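Long-range contact in putative type VI secretion protein (Escherichia coli, PDB 6SKI), which is a phospholipase effector of the type VI secretion system that is loaded onto the VgrG spike and probably hydrolyses membrane phospholipids: residues A[331-342]-A[397-407]. Sequence-based numbering, arbitrary orientation.
Sequences FLSCPEFEIVSD and IQKQVGAAVFF
Glu336, Glu338 and Val340 of outer strand 328-341 pair with Ala403, Val401 and Lys399 of 398-409, the central strand of a three-stranded antiparallel sheet completed by strand 376-386. Six backbone hydrogen bonds join these pairs; a shift of two residues through Ser333-Pro335 separates them from the pairing of Phe331 with Phe406. There the edge of Phe406 meets one face of the Phe331 ring in an offset edge-to-face stack, planes at 72° and centroids 5.2 Å apart. Pro335 CG covers the opposite face, over the ring centre, and helix 72-85 packs against both phenylalanines. Further along this side of the sheet, the Phe337 ring brings CD1 to 3.4 Å from Gly402 CA, where no side chain intervenes. Gln400 has CG anti to the backbone N (chi1 -164°) and stays extended beyond it, which brings NE2 to 3.5 Å from Phe337 CB. On the other face, Val401 CG2 meets Val340 CG2, and helix 350-362 supplies Arg350, which forms a salt bridge with Glu338. Lys399 passes CG beside Val340 CG2, then bends at chi3 (-53°). Its NZ, also weakly bonded to Thr344 O, makes a weak hydrogen bond to Asp342 O, 3.4 Å, and a long salt bridge to Asp342 OD2, 3.9 Å.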
# COMPACT_ATOMS: atom_id res chain seq x y z
N PHE A 331 -13.91 -20.39 -8.65
CA PHE A 331 -14.71 -21.26 -7.81
C PHE A 331 -15.32 -20.43 -6.70
O PHE A 331 -14.61 -19.86 -5.87
CB PHE A 331 -13.87 -22.39 -7.23
CG PHE A 331 -13.62 -23.52 -8.17
CD1 PHE A 331 -14.66 -24.05 -8.92
CD2 PHE A 331 -12.37 -24.08 -8.30
CE1 PHE A 331 -14.44 -25.09 -9.79
CE2 PHE A 331 -12.15 -25.13 -9.16
CZ PHE A 331 -13.18 -25.63 -9.91
N LEU A 332 -16.65 -20.33 -6.69
CA LEU A 332 -17.35 -19.59 -5.66
C LEU A 332 -17.83 -20.49 -4.54
O LEU A 332 -18.44 -20.01 -3.58
CB LEU A 332 -18.53 -18.83 -6.27
CG LEU A 332 -18.15 -17.66 -7.18
CD1 LEU A 332 -19.33 -16.73 -7.37
CD2 LEU A 332 -16.96 -16.91 -6.63
N SER A 333 -17.56 -21.78 -4.64
CA SER A 333 -17.71 -22.74 -3.56
C SER A 333 -16.46 -23.60 -3.53
O SER A 333 -15.79 -23.78 -4.55
CB SER A 333 -18.95 -23.61 -3.76
OG SER A 333 -19.08 -24.56 -2.72
N CYS A 334 -16.14 -24.12 -2.36
CA CYS A 334 -15.02 -25.03 -2.27
C CYS A 334 -15.39 -26.33 -2.97
O CYS A 334 -16.39 -26.96 -2.60
CB CYS A 334 -14.64 -25.29 -0.82
SG CYS A 334 -13.46 -26.63 -0.58
N PRO A 335 -14.65 -26.75 -3.99
CA PRO A 335 -15.03 -27.96 -4.73
C PRO A 335 -15.03 -29.18 -3.81
O PRO A 335 -14.10 -29.39 -3.02
CB PRO A 335 -13.94 -28.07 -5.80
CG PRO A 335 -13.43 -26.68 -5.94
CD PRO A 335 -13.43 -26.14 -4.55
N GLU A 336 -16.08 -29.98 -3.92
CA GLU A 336 -16.26 -31.13 -3.04
C GLU A 336 -16.34 -32.39 -3.89
O GLU A 336 -17.08 -32.43 -4.87
CB GLU A 336 -17.52 -30.98 -2.19
CG GLU A 336 -17.24 -30.44 -0.80
CD GLU A 336 -18.48 -30.37 0.06
OE1 GLU A 336 -19.59 -30.35 -0.51
OE2 GLU A 336 -18.35 -30.33 1.30
N PHE A 337 -15.58 -33.41 -3.49
CA PHE A 337 -15.47 -34.65 -4.24
C PHE A 337 -15.94 -35.82 -3.39
O PHE A 337 -15.74 -35.84 -2.17
CB PHE A 337 -14.03 -34.89 -4.69
CG PHE A 337 -13.45 -33.77 -5.51
CD1 PHE A 337 -13.47 -33.82 -6.89
CD2 PHE A 337 -12.87 -32.68 -4.89
CE1 PHE A 337 -12.94 -32.79 -7.64
CE2 PHE A 337 -12.35 -31.65 -5.64
CZ PHE A 337 -12.38 -31.71 -7.01
N GLU A 338 -16.56 -36.80 -4.04
CA GLU A 338 -16.92 -38.03 -3.37
C GLU A 338 -16.95 -39.16 -4.38
O GLU A 338 -17.23 -38.94 -5.57
CB GLU A 338 -18.26 -37.92 -2.64
CG GLU A 338 -19.48 -38.29 -3.44
CD GLU A 338 -20.76 -37.91 -2.73
OE1 GLU A 338 -20.70 -37.02 -1.85
OE2 GLU A 338 -21.81 -38.51 -3.02
N ILE A 339 -16.67 -40.37 -3.92
CA ILE A 339 -16.64 -41.55 -4.76
C ILE A 339 -17.99 -42.24 -4.68
O ILE A 339 -18.52 -42.47 -3.59
CB ILE A 339 -15.50 -42.51 -4.35
CG1 ILE A 339 -14.17 -41.75 -4.30
CG2 ILE A 339 -15.41 -43.67 -5.32
CD1 ILE A 339 -12.96 -42.63 -4.22
N VAL A 340 -18.55 -42.57 -5.84
CA VAL A 340 -19.86 -43.19 -5.96
C VAL A 340 -19.79 -44.26 -7.05
O VAL A 340 -18.75 -44.47 -7.68
CB VAL A 340 -20.97 -42.17 -6.29
CG1 VAL A 340 -21.36 -41.39 -5.05
CG2 VAL A 340 -20.53 -41.24 -7.40
N SER A 341 -20.91 -44.95 -7.26
CA SER A 341 -20.99 -45.96 -8.30
C SER A 341 -21.11 -45.29 -9.67
O SER A 341 -21.72 -44.23 -9.81
CB SER A 341 -22.20 -46.86 -8.06
OG SER A 341 -23.27 -46.14 -7.49
N ASP A 342 -20.50 -45.92 -10.68
CA ASP A 342 -20.50 -45.34 -12.01
C ASP A 342 -21.90 -45.21 -12.59
O ASP A 342 -22.12 -44.41 -13.50
CB ASP A 342 -19.62 -46.17 -12.94
CG ASP A 342 -18.93 -45.33 -14.00
OD1 ASP A 342 -17.68 -45.38 -14.07
OD2 ASP A 342 -19.62 -44.62 -14.75
N ILE A 397 -18.02 -50.76 -10.62
CA ILE A 397 -17.18 -49.70 -11.18
C ILE A 397 -17.49 -48.42 -10.42
O ILE A 397 -18.63 -48.18 -10.01
CB ILE A 397 -17.42 -49.54 -12.69
CG1 ILE A 397 -17.32 -50.89 -13.40
CG2 ILE A 397 -16.42 -48.55 -13.29
CD1 ILE A 397 -15.90 -51.29 -13.76
N GLN A 398 -16.47 -47.59 -10.20
CA GLN A 398 -16.61 -46.44 -9.34
C GLN A 398 -16.07 -45.18 -10.01
O GLN A 398 -15.12 -45.23 -10.79
CB GLN A 398 -15.89 -46.66 -8.00
CG GLN A 398 -16.61 -47.63 -7.08
CD GLN A 398 -16.44 -47.28 -5.62
OE1 GLN A 398 -15.33 -47.07 -5.15
NE2 GLN A 398 -17.56 -47.22 -4.90
N LYS A 399 -16.68 -44.05 -9.66
CA LYS A 399 -16.29 -42.76 -10.20
C LYS A 399 -16.14 -41.78 -9.05
O LYS A 399 -16.86 -41.85 -8.05
CB LYS A 399 -17.33 -42.23 -11.19
CG LYS A 399 -18.59 -41.69 -10.53
CD LYS A 399 -19.83 -41.85 -11.38
CE LYS A 399 -19.65 -41.26 -12.76
NZ LYS A 399 -20.95 -41.21 -13.48
N GLN A 400 -15.19 -40.87 -9.18
CA GLN A 400 -15.11 -39.72 -8.29
C GLN A 400 -15.85 -38.57 -8.95
O GLN A 400 -15.49 -38.15 -10.06
CB GLN A 400 -13.66 -39.33 -7.99
CG GLN A 400 -13.53 -38.41 -6.79
CD GLN A 400 -12.20 -37.70 -6.73
OE1 GLN A 400 -11.61 -37.38 -7.75
NE2 GLN A 400 -11.72 -37.45 -5.52
N VAL A 401 -16.89 -38.08 -8.28
CA VAL A 401 -17.69 -36.96 -8.75
C VAL A 401 -17.41 -35.79 -7.82
O VAL A 401 -17.59 -35.89 -6.60
CB VAL A 401 -19.18 -37.30 -8.77
CG1 VAL A 401 -20.01 -36.03 -8.83
CG2 VAL A 401 -19.50 -38.20 -9.94
N GLY A 402 -16.95 -34.69 -8.40
CA GLY A 402 -16.76 -33.45 -7.67
C GLY A 402 -17.67 -32.38 -8.24
O GLY A 402 -17.94 -32.36 -9.44
N ALA A 403 -18.14 -31.50 -7.38
CA ALA A 403 -18.99 -30.39 -7.79
C ALA A 403 -18.50 -29.11 -7.14
O ALA A 403 -18.00 -29.12 -6.01
CB ALA A 403 -20.45 -30.64 -7.42
N ALA A 404 -18.61 -28.02 -7.89
CA ALA A 404 -18.30 -26.70 -7.36
C ALA A 404 -19.19 -25.67 -8.02
O ALA A 404 -19.89 -25.96 -8.99
CB ALA A 404 -16.82 -26.34 -7.55
N VAL A 405 -19.18 -24.45 -7.48
CA VAL A 405 -19.87 -23.33 -8.10
C VAL A 405 -18.85 -22.48 -8.84
O VAL A 405 -17.87 -22.00 -8.24
CB VAL A 405 -20.63 -22.49 -7.06
CG1 VAL A 405 -21.43 -21.41 -7.74
CG2 VAL A 405 -21.53 -23.38 -6.25
N PHE A 406 -19.06 -22.29 -10.14
CA PHE A 406 -18.14 -21.56 -11.00
C PHE A 406 -18.78 -20.26 -11.47
O PHE A 406 -19.96 -20.23 -11.85
CB PHE A 406 -17.75 -22.41 -12.20
CG PHE A 406 -16.36 -22.15 -12.69
CD1 PHE A 406 -15.27 -22.44 -11.90
CD2 PHE A 406 -16.14 -21.62 -13.95
CE1 PHE A 406 -13.99 -22.21 -12.35
CE2 PHE A 406 -14.86 -21.38 -14.40
CZ PHE A 406 -13.79 -21.68 -13.60
N PHE A 407 -18.00 -19.19 -11.45
CA PHE A 407 -18.38 -17.91 -12.00
C PHE A 407 -17.45 -17.59 -13.16
O PHE A 407 -16.22 -17.63 -13.00
CB PHE A 407 -18.30 -16.81 -10.94
CG PHE A 407 -18.78 -15.47 -11.42
CD1 PHE A 407 -20.07 -15.30 -11.86
CD2 PHE A 407 -17.92 -14.39 -11.43
CE1 PHE A 407 -20.51 -14.08 -12.30
CE2 PHE A 407 -18.36 -13.16 -11.87
CZ PHE A 407 -19.65 -13.01 -12.30